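Local coordinates for ABC transporter periplasmic substrate-binding protein (Desulfovibrio alaskensis, PDB 5MY5) that probably captures tungstate in the periplasm with high selectivity and hands it to an ABC transporter for uptake into the cell, at residues Lys130-Asn135 against Glu166-Gln171; Ala136-Arg141 against Lys149-Leu154; Val182-Gly187 against Pro208-Leu213. The protein carries 2 engineered substitutions. All blocks are in the same frame, centred on the assembly; numbering follows the deposited sequence.

Interaction 1: Lys130-Asn135 against Glu166-Gln171. Engineered in segment 130-135: Lys130 (natural residue Arg). With NA (sodium ion), chain B.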
ATOM      1  N   LYS A 130      17.273  -7.039  15.786  1.00 18.00           N
ATOM      2  CA  LYS A 130      17.058  -7.707  17.009  1.00 19.85           C
ATOM      3  C   LYS A 130      16.398  -9.052  16.854  1.00 21.96           C
ATOM      4  O   LYS A 130      16.737 -10.016  17.519  1.00 22.33           O
ATOM      5  CB  LYS A 130      16.278  -6.804  17.980  1.00 23.13           C
ATOM      6  CG  LYS A 130      16.024  -7.419  19.344  1.00 25.19           C
ATOM      7  CD  LYS A 130      17.350  -7.732  19.986  1.00 28.92           C
ATOM      8  CE  LYS A 130      17.300  -7.743  21.488  1.00 25.00           C
ATOM      9  NZ  LYS A 130      16.340  -8.697  22.113  1.00 26.11           N
ATOM     10  N   ILE A 131      15.380  -9.135  15.962  1.00 19.36           N
ATOM     11  CA  ILE A 131      14.720 -10.421  15.639  1.00 18.11           C
ATOM     12  C   ILE A 131      15.770 -11.385  15.088  1.00 16.42           C
ATOM     13  O   ILE A 131      15.790 -12.568  15.482  1.00 19.33           O
ATOM     14  CB  ILE A 131      13.530 -10.117  14.636  1.00 18.19           C
ATOM     15  CG1 ILE A 131      12.355  -9.522  15.371  1.00 19.22           C
ATOM     16  CG2 ILE A 131      13.202 -11.358  13.806  1.00 18.71           C
ATOM     17  CD1 ILE A 131      11.404  -8.725  14.442  1.00 20.40           C
ATOM     18  N   ALA A 132      16.571 -10.877  14.181  1.00 18.18           N
ATOM     19  CA  ALA A 132      17.682 -11.656  13.500  1.00 19.97           C
ATOM     20  C   ALA A 132      18.666 -12.108  14.609  1.00 24.58           C
ATOM     21  O   ALA A 132      19.012 -13.312  14.664  1.00 25.58           O
ATOM     22  CB  ALA A 132      18.390 -10.908  12.438  1.00 21.26           C
ATOM     23  N   ALA A 133      19.044 -11.224  15.529  1.00 22.26           N
ATOM     24  CA  ALA A 133      20.056 -11.536  16.541  1.00 23.71           C
ATOM     25  C   ALA A 133      19.545 -12.569  17.527  1.00 25.34           C
ATOM     26  O   ALA A 133      20.338 -13.457  17.927  1.00 28.89           O
ATOM     27  CB  ALA A 133      20.456 -10.249  17.287  1.00 25.70           C
ATOM     28  N   ASP A 134      18.253 -12.547  17.885  1.00 19.73           N
ATOM     29  CA  ASP A 134      17.626 -13.420  18.819  1.00 23.21           C
ATOM     30  C   ASP A 134      17.125 -14.699  18.110  1.00 19.97           C
ATOM     31  O   ASP A 134      16.532 -15.604  18.785  1.00 24.21           O
ATOM     32  CB  ASP A 134      16.478 -12.722  19.617  1.00 27.01           C
ATOM     33  CG  ASP A 134      17.025 -11.684  20.658  1.00 28.33           C
ATOM     34  OD1 ASP A 134      18.248 -11.422  20.725  1.00 32.85           O
ATOM     35  OD2 ASP A 134      16.239 -11.144  21.443  1.00 35.75           O
ATOM     36  N   ASN A 135      17.275 -14.786  16.792  1.00 21.61           N
ATOM     37  CA  ASN A 135      16.703 -15.902  16.007  1.00 20.63           C
ATOM     38  C   ASN A 135      15.222 -16.079  16.213  1.00 23.13           C
ATOM     39  O   ASN A 135      14.672 -17.188  16.262  1.00 23.22           O
ATOM     40  CB  ASN A 135      17.392 -17.227  16.322  1.00 22.32           C
ATOM     41  CG  ASN A 135      18.844 -17.299  15.816  1.00 26.21           C
ATOM     42  OD1 ASN A 135      19.334 -16.522  14.953  1.00 29.04           O
ATOM     43  ND2 ASN A 135      19.468 -18.353  16.207  1.00 29.03           N
ATOM     44  N   GLU A 166      18.115 -18.418   6.827  1.00 18.41           N
ATOM     45  CA  GLU A 166      18.051 -18.717   8.225  1.00 19.11           C
ATOM     46  C   GLU A 166      16.805 -19.486   8.575  1.00 20.66           C
ATOM     47  O   GLU A 166      15.713 -19.229   8.002  1.00 18.70           O
ATOM     48  CB  GLU A 166      18.120 -17.435   9.151  1.00 20.58           C
ATOM     49  CG  GLU A 166      19.348 -16.527   8.917  1.00 21.83           C
ATOM     50  CD  GLU A 166      20.725 -17.207   8.759  1.00 21.92           C
ATOM     51  OE1 GLU A 166      21.163 -17.760   9.734  1.00 26.69           O
ATOM     52  OE2 GLU A 166      21.309 -17.176   7.611  1.00 29.03           O
ATOM     53  N   ALA A 167      16.919 -20.509   9.432  1.00 19.75           N
ATOM     54  CA  ALA A 167      15.758 -21.381   9.742  1.00 22.52           C
ATOM     55  C   ALA A 167      14.631 -20.689  10.454  1.00 21.29           C
ATOM     56  O   ALA A 167      13.453 -21.155  10.261  1.00 21.73           O
ATOM     57  CB  ALA A 167      16.208 -22.616  10.485  1.00 21.52           C
ATOM     58  N   TRP A 168      14.917 -19.564  11.112  1.00 19.30           N
ATOM     59  CA  TRP A 168      13.880 -18.790  11.828  1.00 19.96           C
ATOM     60  C   TRP A 168      13.023 -17.976  10.844  1.00 20.90           C
ATOM     61  O   TRP A 168      11.975 -17.485  11.254  1.00 20.95           O
ATOM     62  CB  TRP A 168      14.446 -17.903  12.955  1.00 20.37           C
ATOM     63  CG  TRP A 168      15.525 -17.039  12.544  1.00 20.03           C
ATOM     64  CD1 TRP A 168      16.884 -17.300  12.679  1.00 20.33           C
ATOM     65  CD2 TRP A 168      15.464 -15.753  11.888  1.00 18.23           C
ATOM     66  NE1 TRP A 168      17.615 -16.342  12.125  1.00 19.23           N
ATOM     67  CE2 TRP A 168      16.792 -15.344  11.642  1.00 17.77           C
ATOM     68  CE3 TRP A 168      14.397 -14.901  11.404  1.00 16.70           C
ATOM     69  CZ2 TRP A 168      17.102 -14.213  11.022  1.00 18.33           C
ATOM     70  CZ3 TRP A 168      14.735 -13.691  10.821  1.00 17.63           C
ATOM     71  CH2 TRP A 168      16.071 -13.326  10.631  1.00 19.80           C
ATOM     72  N   TYR A 169      13.471 -17.794   9.633  1.00 17.31           N
ATOM     73  CA  TYR A 169      12.845 -17.042   8.616  1.00 16.56           C
ATOM     74  C   TYR A 169      11.935 -17.869   7.735  1.00 18.78           C
ATOM     75  O   TYR A 169      12.453 -18.800   7.063  1.00 19.20           O
ATOM     76  CB  TYR A 169      13.886 -16.376   7.729  1.00 17.43           C
ATOM     77  CG  TYR A 169      13.387 -15.343   6.690  1.00 17.13           C
ATOM     78  CD1 TYR A 169      12.931 -14.067   7.084  1.00 17.37           C
ATOM     79  CD2 TYR A 169      13.333 -15.627   5.371  1.00 18.06           C
ATOM     80  CE1 TYR A 169      12.534 -13.148   6.138  1.00 17.60           C
ATOM     81  CE2 TYR A 169      12.929 -14.731   4.431  1.00 19.29           C
ATOM     82  CZ  TYR A 169      12.493 -13.437   4.811  1.00 15.38           C
ATOM     83  OH  TYR A 169      12.157 -12.532   3.879  1.00 17.68           O
ATOM     84  N   VAL A 170      10.640 -17.701   7.889  1.00 17.25           N
ATOM     85  CA  VAL A 170       9.584 -18.570   7.277  1.00 18.60           C
ATOM     86  C   VAL A 170       9.043 -17.841   6.066  1.00 18.49           C
ATOM     87  O   VAL A 170       8.709 -16.659   6.107  1.00 19.21           O
ATOM     88  CB  VAL A 170       8.483 -18.807   8.329  1.00 20.65           C
ATOM     89  CG1 VAL A 170       7.338 -19.577   7.673  1.00 19.61           C
ATOM     90  CG2 VAL A 170       8.977 -19.495   9.571  1.00 20.13           C
ATOM     91  N   GLN A 171       8.949 -18.519   4.935  1.00 18.19           N
ATOM     92  CA  GLN A 171       8.371 -17.985   3.693  1.00 19.55           C
ATOM     93  C   GLN A 171       7.102 -18.812   3.367  1.00 21.29           C
ATOM     94  O   GLN A 171       7.175 -20.003   3.112  1.00 22.73           O
ATOM     95  CB  GLN A 171       9.360 -18.080   2.548  1.00 19.09           C
ATOM     96  CG  GLN A 171      10.594 -17.223   2.794  1.00 21.44           C
ATOM     97  CD  GLN A 171      11.628 -17.258   1.696  1.00 22.65           C
ATOM     98  OE1 GLN A 171      12.219 -18.290   1.539  1.00 30.53           O
ATOM     99  NE2 GLN A 171      11.811 -16.198   0.939  1.00 24.98           N
TER
HETATM  100 NA    NA B 301      21.339 -16.268  13.715  0.80 27.87          NA
HETATM  101  O   HOH W   1      20.344 -14.632  12.566  1.00 28.70           O
HETATM  102  O   HOH W   2      21.932 -14.839  15.149  1.00 37.62           O
HETATM  103  O   HOH W   3      22.477 -17.551  14.748  1.00 35.53           O
HETATM  104  O   HOH W   4      20.480 -17.530  12.260  1.00 37.13           O
HETATM  105  O   HOH W   5      22.934 -16.001  12.428  1.00 39.99           O

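Interaction 2: Ala136-Arg141 against Lys149-Leu154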
ATOM      1  N   ALA A 136      14.507 -14.969  16.421  1.00 21.40           N
ATOM      2  CA  ALA A 136      13.065 -15.055  16.557  1.00 19.74           C
ATOM      3  C   ALA A 136      12.431 -15.400  15.196  1.00 17.85           C
ATOM      4  O   ALA A 136      12.912 -14.999  14.174  1.00 20.03           O
ATOM      5  CB  ALA A 136      12.453 -13.749  17.118  1.00 20.25           C
ATOM      6  N   VAL A 137      11.306 -16.070  15.273  1.00 18.45           N
ATOM      7  CA  VAL A 137      10.539 -16.451  14.088  1.00 18.48           C
ATOM      8  C   VAL A 137      10.034 -15.221  13.408  1.00 15.20           C
ATOM      9  O   VAL A 137       9.462 -14.339  14.058  1.00 19.37           O
ATOM     10  CB  VAL A 137       9.364 -17.362  14.376  1.00 19.24           C
ATOM     11  CG1 VAL A 137       8.495 -17.563  13.125  1.00 19.53           C
ATOM     12  CG2 VAL A 137       9.856 -18.733  14.859  1.00 19.79           C
ATOM     13  N   PHE A 138      10.265 -15.142  12.125  1.00 15.89           N
ATOM     14  CA  PHE A 138       9.818 -13.989  11.281  1.00 15.37           C
ATOM     15  C   PHE A 138       9.182 -14.621  10.029  1.00 17.93           C
ATOM     16  O   PHE A 138       9.821 -15.432   9.321  1.00 17.23           O
ATOM     17  CB  PHE A 138      10.924 -13.064  10.854  1.00 17.46           C
ATOM     18  CG  PHE A 138      10.411 -11.863  10.099  1.00 17.19           C
ATOM     19  CD1 PHE A 138      10.142 -11.973   8.726  1.00 16.95           C
ATOM     20  CD2 PHE A 138      10.057 -10.649  10.736  1.00 17.22           C
ATOM     21  CE1 PHE A 138       9.613 -10.923   8.009  1.00 18.32           C
ATOM     22  CE2 PHE A 138       9.521  -9.605  10.020  1.00 17.73           C
ATOM     23  CZ  PHE A 138       9.289  -9.722   8.700  1.00 17.01           C
ATOM     24  N   VAL A 139       7.963 -14.215   9.708  1.00 15.80           N
ATOM     25  CA  VAL A 139       7.212 -14.807   8.636  1.00 15.73           C
ATOM     26  C   VAL A 139       7.054 -13.847   7.460  1.00 16.95           C
ATOM     27  O   VAL A 139       6.500 -12.768   7.560  1.00 17.16           O
ATOM     28  CB  VAL A 139       5.820 -15.268   9.111  1.00 16.63           C
ATOM     29  CG1 VAL A 139       5.183 -16.059   8.059  1.00 16.33           C
ATOM     30  CG2 VAL A 139       5.873 -16.073  10.405  1.00 18.36           C
ATOM     31  N   SER A 140       7.637 -14.245   6.329  1.00 16.69           N
ATOM     32  CA  SER A 140       7.559 -13.566   5.030  1.00 17.06           C
ATOM     33  C   SER A 140       6.394 -14.130   4.175  1.00 16.32           C
ATOM     34  O   SER A 140       6.224 -15.387   4.167  1.00 17.08           O
ATOM     35  CB  SER A 140       8.907 -13.793   4.231  1.00 16.74           C
ATOM     36  OG  SER A 140       8.928 -13.238   2.975  1.00 16.68           O
ATOM     37  N   ARG A 141       5.795 -13.276   3.388  1.00 16.50           N
ATOM     38  CA  ARG A 141       4.843 -13.690   2.336  1.00 18.60           C
ATOM     39  C   ARG A 141       5.512 -14.690   1.343  1.00 19.14           C
ATOM     40  O   ARG A 141       4.838 -15.626   0.900  1.00 20.32           O
ATOM     41  CB  ARG A 141       4.329 -12.506   1.583  1.00 17.51           C
ATOM     42  CG  ARG A 141       3.449 -11.523   2.372  1.00 20.48           C
ATOM     43  CD  ARG A 141       2.057 -12.063   2.525  1.00 21.39           C
ATOM     44  NE  ARG A 141       1.421 -12.132   1.200  1.00 19.76           N
ATOM     45  CZ  ARG A 141       0.817 -11.166   0.570  1.00 19.38           C
ATOM     46  NH1 ARG A 141       0.582  -9.972   1.093  1.00 21.37           N
ATOM     47  NH2 ARG A 141       0.347 -11.399  -0.662  1.00 20.78           N
ATOM     48  N   LYS A 149       7.753  -7.657  -1.622  1.00 19.84           N
ATOM     49  CA  LYS A 149       8.780  -6.768  -2.068  1.00 20.46           C
ATOM     50  C   LYS A 149       9.149  -5.663  -1.030  1.00 20.12           C
ATOM     51  O   LYS A 149      10.336  -5.370  -0.813  1.00 22.02           O
ATOM     52  CB  LYS A 149       8.352  -6.179  -3.407  1.00 22.59           C
ATOM     53  CG  LYS A 149       8.542  -7.168  -4.554  1.00 30.39           C
ATOM     54  CD  LYS A 149       7.797  -6.700  -5.803  1.00 35.59           C
ATOM     55  CE  LYS A 149       7.835  -7.772  -6.872  1.00 39.91           C
ATOM     56  NZ  LYS A 149       6.957  -7.336  -7.991  1.00 46.10           N
ATOM     57  N   MET A 150       8.132  -5.057  -0.392  1.00 18.84           N
ATOM     58  CA  MET A 150       8.342  -4.132   0.649  1.00 18.43           C
ATOM     59  C   MET A 150       9.095  -4.740   1.830  1.00 17.06           C
ATOM     60  O   MET A 150      10.114  -4.185   2.282  1.00 20.16           O
ATOM     61  CB  MET A 150       6.988  -3.607   1.090  1.00 19.92           C
ATOM     62  CG  MET A 150       6.908  -2.651   2.243  1.00 25.35           C
ATOM     63  SD  MET A 150       7.990  -1.230   2.049  1.00 31.07           S
ATOM     64  CE  MET A 150       7.918  -0.815   3.738  1.00 32.51           C
ATOM     65  N   GLU A 151       8.688  -5.951   2.227  1.00 17.46           N
ATOM     66  CA  GLU A 151       9.367  -6.637   3.335  1.00 17.65           C
ATOM     67  C   GLU A 151      10.824  -6.909   2.988  1.00 18.26           C
ATOM     68  O   GLU A 151      11.737  -6.636   3.804  1.00 17.35           O
ATOM     69  CB  GLU A 151       8.621  -7.894   3.725  1.00 17.20           C
ATOM     70  CG  GLU A 151       9.265  -8.779   4.811  1.00 16.70           C
ATOM     71  CD  GLU A 151       9.850 -10.072   4.303  1.00 18.64           C
ATOM     72  OE1 GLU A 151       9.228 -10.651   3.375  1.00 17.79           O
ATOM     73  OE2 GLU A 151      10.876 -10.491   4.873  1.00 19.18           O
ATOM     74  N   LYS A 152      11.062  -7.392   1.760  1.00 19.23           N
ATOM     75  CA  LYS A 152      12.449  -7.660   1.384  1.00 20.14           C
ATOM     76  C   LYS A 152      13.252  -6.381   1.433  1.00 19.88           C
ATOM     77  O   LYS A 152      14.422  -6.408   1.846  1.00 23.49           O
ATOM     78  CB  LYS A 152      12.549  -8.199  -0.015  1.00 21.48           C
ATOM     79  CG  LYS A 152      12.165  -9.649  -0.025  1.00 23.16           C
ATOM     80  CD  LYS A 152      12.417 -10.398  -1.351  1.00 26.45           C
ATOM     81  CE  LYS A 152      11.330 -10.136  -2.358  1.00 28.25           C
ATOM     82  NZ  LYS A 152      11.624 -10.760  -3.699  1.00 32.51           N
ATOM     83  N   SER A 153      12.672  -5.267   1.012  1.00 20.73           N
ATOM     84  CA  SER A 153      13.366  -3.992   0.982  1.00 21.97           C
ATOM     85  C   SER A 153      13.798  -3.571   2.376  1.00 25.24           C
ATOM     86  O   SER A 153      14.794  -2.873   2.500  1.00 26.04           O
ATOM     87  CB  SER A 153      12.545  -2.867   0.304  1.00 23.92           C
ATOM     88  OG  SER A 153      11.555  -2.257   1.140  1.00 25.03           O
ATOM     89  N   LEU A 154      13.017  -3.910   3.412  1.00 21.50           N
ATOM     90  CA  LEU A 154      13.338  -3.541   4.797  1.00 21.53           C
ATOM     91  C   LEU A 154      14.603  -4.194   5.295  1.00 22.81           C
ATOM     92  O   LEU A 154      15.462  -3.556   5.988  1.00 23.96           O
ATOM     93  CB  LEU A 154      12.243  -3.943   5.758  1.00 20.66           C
ATOM     94  CG  LEU A 154      10.841  -3.337   5.515  1.00 20.71           C
ATOM     95  CD1 LEU A 154       9.853  -3.701   6.578  1.00 22.50           C
ATOM     96  CD2 LEU A 154      10.878  -1.835   5.359  1.00 21.42           C
TER
HETATM   97  O   HOH W   6       6.516 -10.537   3.387  1.00 17.69           O

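Interaction 3: Val182-Gly187 against Pro208-Leu213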
ATOM      1  N   VAL A 182      -0.007 -17.883  10.112  1.00 20.52           N
ATOM      2  CA  VAL A 182       1.181 -18.635  10.431  1.00 19.64           C
ATOM      3  C   VAL A 182       2.043 -17.994  11.509  1.00 18.59           C
ATOM      4  O   VAL A 182       2.491 -18.676  12.455  1.00 19.25           O
ATOM      5  CB  VAL A 182       2.027 -18.868   9.176  1.00 20.35           C
ATOM      6  CG1 VAL A 182       3.382 -19.475   9.572  1.00 19.88           C
ATOM      7  CG2 VAL A 182       1.250 -19.709   8.164  1.00 19.40           C
ATOM      8  N   ALA A 183       2.188 -16.669  11.493  1.00 18.16           N
ATOM      9  CA  ALA A 183       2.922 -15.951  12.550  1.00 18.30           C
ATOM     10  C   ALA A 183       2.199 -16.185  13.874  1.00 19.51           C
ATOM     11  O   ALA A 183       2.876 -16.462  14.888  1.00 21.01           O
ATOM     12  CB  ALA A 183       3.043 -14.499  12.252  1.00 17.99           C
ATOM     13  N   ALA A 184       0.851 -16.197  13.885  1.00 18.74           N
ATOM     14  CA  ALA A 184       0.161 -16.478  15.148  1.00 20.48           C
ATOM     15  C   ALA A 184       0.406 -17.886  15.662  1.00 22.20           C
ATOM     16  O   ALA A 184       0.704 -18.037  16.841  1.00 23.16           O
ATOM     17  CB  ALA A 184      -1.321 -16.213  15.027  1.00 22.04           C
ATOM     18  N   GLU A 185       0.356 -18.895  14.783  1.00 22.30           N
ATOM     19  CA  GLU A 185       0.546 -20.272  15.162  1.00 20.99           C
ATOM     20  C   GLU A 185       1.973 -20.477  15.695  1.00 24.69           C
ATOM     21  O   GLU A 185       2.183 -21.280  16.659  1.00 25.07           O
ATOM     22  CB  GLU A 185       0.175 -21.203  14.021  1.00 28.19           C
ATOM     23  CG  GLU A 185       0.165 -22.696  14.374  1.00 33.96           C
ATOM     24  CD  GLU A 185       1.517 -23.375  14.264  1.00 39.96           C
ATOM     25  OE1 GLU A 185       2.320 -23.016  13.367  1.00 37.21           O
ATOM     26  OE2 GLU A 185       1.764 -24.315  15.068  1.00 43.42           O
ATOM     27  N   LYS A 186       2.919 -19.768  15.102  1.00 21.55           N
ATOM     28  CA  LYS A 186       4.350 -19.978  15.393  1.00 21.07           C
ATOM     29  C   LYS A 186       4.826 -19.096  16.495  1.00 22.68           C
ATOM     30  O   LYS A 186       5.943 -19.252  16.955  1.00 24.02           O
ATOM     31  CB  LYS A 186       5.193 -19.839  14.140  1.00 20.60           C
ATOM     32  CG  LYS A 186       4.986 -20.988  13.192  1.00 24.22           C
ATOM     33  CD  LYS A 186       5.891 -20.775  12.021  1.00 28.06           C
ATOM     34  CE  LYS A 186       5.813 -21.866  10.982  1.00 30.88           C
ATOM     35  NZ  LYS A 186       6.344 -23.114  11.571  1.00 33.28           N
ATOM     36  N   GLY A 187       3.986 -18.212  17.036  1.00 20.71           N
ATOM     37  CA  GLY A 187       4.557 -17.164  17.913  1.00 21.85           C
ATOM     38  C   GLY A 187       5.633 -16.251  17.357  1.00 24.67           C
ATOM     39  O   GLY A 187       6.601 -15.891  18.036  1.00 25.09           O
ATOM     40  N   PRO A 208      -6.746 -10.013  19.146  1.00 23.17           N
ATOM     41  CA  PRO A 208      -5.873 -11.054  18.598  1.00 23.51           C
ATOM     42  C   PRO A 208      -4.589 -11.263  19.436  1.00 24.10           C
ATOM     43  O   PRO A 208      -4.143 -10.351  20.130  1.00 26.03           O
ATOM     44  CB  PRO A 208      -5.504 -10.455  17.223  1.00 22.09           C
ATOM     45  CG  PRO A 208      -5.430  -9.004  17.541  1.00 24.47           C
ATOM     46  CD  PRO A 208      -6.629  -8.746  18.433  1.00 24.42           C
ATOM     47  N   PRO A 209      -3.911 -12.423  19.225  1.00 23.45           N
ATOM     48  CA  PRO A 209      -2.668 -12.648  19.918  1.00 25.54           C
ATOM     49  C   PRO A 209      -1.478 -11.897  19.447  1.00 26.78           C
ATOM     50  O   PRO A 209      -0.537 -11.750  20.180  1.00 27.97           O
ATOM     51  CB  PRO A 209      -2.426 -14.149  19.725  1.00 23.96           C
ATOM     52  CG  PRO A 209      -3.185 -14.504  18.457  1.00 23.94           C
ATOM     53  CD  PRO A 209      -4.386 -13.593  18.514  1.00 24.95           C
ATOM     54  N   LEU A 210      -1.529 -11.370  18.211  1.00 21.07           N
ATOM     55  CA  LEU A 210      -0.477 -10.580  17.627  1.00 21.08           C
ATOM     56  C   LEU A 210      -0.923  -9.135  17.662  1.00 20.91           C
ATOM     57  O   LEU A 210      -2.049  -8.836  17.320  1.00 21.15           O
ATOM     58  CB  LEU A 210      -0.251 -10.979  16.166  1.00 20.00           C
ATOM     59  CG  LEU A 210       0.121 -12.420  15.898  1.00 21.30           C
ATOM     60  CD1 LEU A 210       0.137 -12.641  14.407  1.00 22.13           C
ATOM     61  CD2 LEU A 210       1.439 -12.823  16.625  1.00 22.84           C
ATOM     62  N   LYS A 211      -0.040  -8.320  18.142  1.00 18.22           N
ATOM     63  CA  LYS A 211      -0.256  -6.855  18.358  1.00 22.36           C
ATOM     64  C   LYS A 211       0.679  -6.079  17.451  1.00 20.48           C
ATOM     65  O   LYS A 211       1.760  -6.599  17.032  1.00 19.25           O
ATOM     66  CB  LYS A 211       0.013  -6.555  19.851  1.00 24.25           C
ATOM     67  CG  LYS A 211      -0.742  -7.465  20.791  1.00 27.17           C
ATOM     68  CD  LYS A 211      -2.244  -7.304  20.692  1.00 28.96           C
ATOM     69  CE  LYS A 211      -2.964  -8.122  21.778  1.00 37.15           C
ATOM     70  NZ  LYS A 211      -4.461  -8.189  21.626  1.00 37.07           N
ATOM     71  N   ILE A 212       0.381  -4.827  17.144  1.00 20.31           N
ATOM     72  CA  ILE A 212       1.271  -3.978  16.444  1.00 20.30           C
ATOM     73  C   ILE A 212       2.417  -3.595  17.359  1.00 19.78           C
ATOM     74  O   ILE A 212       2.164  -3.055  18.465  1.00 23.44           O
ATOM     75  CB  ILE A 212       0.635  -2.682  15.859  1.00 20.50           C
ATOM     76  CG1 ILE A 212      -0.461  -3.063  14.824  1.00 22.45           C
ATOM     77  CG2 ILE A 212       1.704  -1.748  15.346  1.00 21.83           C
ATOM     78  CD1 ILE A 212      -1.258  -1.831  14.415  1.00 23.20           C
ATOM     79  N   LEU A 213       3.621  -3.929  16.965  1.00 20.24           N
ATOM     80  CA  LEU A 213       4.822  -3.675  17.755  1.00 19.85           C
ATOM     81  C   LEU A 213       5.766  -2.689  17.169  1.00 23.60           C
ATOM     82  O   LEU A 213       6.502  -2.044  17.892  1.00 28.44           O
ATOM     83  CB  LEU A 213       5.483  -5.017  18.073  1.00 19.75           C
ATOM     84  CG  LEU A 213       4.763  -6.065  18.855  1.00 20.24           C
ATOM     85  CD1 LEU A 213       5.431  -7.430  18.950  1.00 23.19           C
ATOM     86  CD2 LEU A 213       4.509  -5.483  20.285  1.00 22.57           C
TER

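Interaction 1: Lys130-Asn135 against Glu166-Gln171
Trp168 lays its indole against the C-terminal end of helix 124-133, where a Schellman motif at Asn135, with positive phi, turns the chain out of the helix. The CA of Asn135 sits over one face of the indole as a CH-pi contact, 3.9 Å from the centroid of the five-membered ring and 21° off its normal. Glu166 CB lies on the opposite face, brought there by the type I turn from Glu166 to Tyr169. The six-membered part of the indole runs on along the last helical turn: Ala132 CB packs 3.8 Å from Trp168 CH2, and Ile131 CG2 reaches Trp168 CZ3 at 4.1 Å. Ala132 CA and Ile131 CG2 both meet the ring obliquely. Trp168 gets there with CG held between its backbone N and carbonyl carbon (chi1 52°). The indole also touches Phe138 of strand 138-140.

The amide plane of Asn135 lies only 21° from that of the indole, yet OD1 and NE1 are badly angled for a hydrogen bond. Asn135 OD1 instead binds a sodium ion at 2.4 Å, the one protein ligand among five waters. Two of these waters reach back to Trp168 NE1, one of them weakly. The stronger, in the indole plane, accepts from Trp168 NE1 at 3.1 Å and donates to Glu166 OE1 at 2.6 Å.

Interaction 2: Ala136-Arg141 against Lys149-Leu154
In the beta-alpha-beta unit made of strand 138-140, helix 146-155 and strand 169-171, the strand and the helix that follows it are joined chiefly through one buried carboxylate, that of Glu151. Ser140 OG donates a short hydrogen bond to Glu151 OE1, 2.6 Å long, arriving on the syn side of the carboxylate and 25° out of its plane. The serine hydroxyl stands anti to its own backbone N, which brings it within reach of Glu151. OG is also the acceptor for the backbone N of Gly142, just past the strand.

Glu151 OE1 has a second partner in a water molecule that donates to it at 2.7 Å and accepts from Arg141 N at 2.8 Å, bridging helix to backbone where the chain leaves the strand. This is the crossover of a periplasmic binding protein lobe, and the parallel strand that completes it sends Tyr169 OH back to the other carboxylate oxygen, OE2. Trp155 NE1, from the end of the same helix, also hydrogen-bonds to OE2. With both oxygens gripped in this way, the carboxylate is fixed in rotation, and the donors around it would be expected to stabilise a negative charge despite its burial.

The side chains of Phe138 and Glu151 approach each other from opposite directions. Phe138 CE1 comes within 3.4 Å of Glu151 OE2, and Phe138 CZ within 4.0 Å of the methylene carbon Glu151 CG, with ring and carboxylate planes 36° apart. With CG beside the phenyl ring, a bend at chi2 of Glu151 (-108°) turns the carboxylate toward Ser140. The ring's other neighbours include Leu128 and Ile131 of helix 124-133.

Interaction 3: Val182-Gly187 against Pro208-Leu213
The last turn of helix 176-186 passes beside the start of strand 210-214, with the CA atoms of Ala184 and Leu210 6.4 Å apart. Beyond the helix the chain turns off in a Schellman motif at Gly187, whose phi is positive (57°) and whose N bonds back to Ala184 O. No hydrogen bond joins the two segments, and the side-chain contacts are apolar.

Leu210 carries most of the contact. Its CG lies anti to the carbonyl carbon (chi1 -59°), and from there the CD1 methyl reaches between two successive alanines, 3.9 Å from Ala184 CB and 4.1 Å from Ala183 CB. CD1 also approaches the helix backbone itself, 3.7 Å from Ala184 N, while CD2 lies 4.1 Å from Ala184 CA. The contact sets a helix against the mixed sheet of this periplasmic binding protein fold: strand 210-214 pairs antiparallel with strand 100-112, whose Ile110 and Pro112 also touch Leu210. Nearer the surface, the ring of Pro209 adds a looser touch, its CG 4.3 Å from Ala184 CB. From the strand, Lys211 NZ reaches back to donate to Pro208 O at 2.6 Å, in the carbonyl plane, and hydrogen-bonds to Asn207 OD1 as well.

All three contacts lie on the same side of the chain's centre and reach one mixed sheet. Interaction 2 is nested in the loop closed by interaction 1, their centres about 10 Å apart, and neighbouring parallel strands tie them together: Val170 O lies 2.7 Å from Ser140 N, a probable hydrogen bond. Interaction 3 follows later in the chain, its centre about 14 Å from that of interaction 2. There Val139 CG2 packs 3.7 Å from Ala183 CA, so strand 138-140 has helix 176-186 on one side and Glu151 on the other. The sodium ion belongs to interaction 1, about 11 Å from the Phe138 side chain; no tungstate is bound in this model.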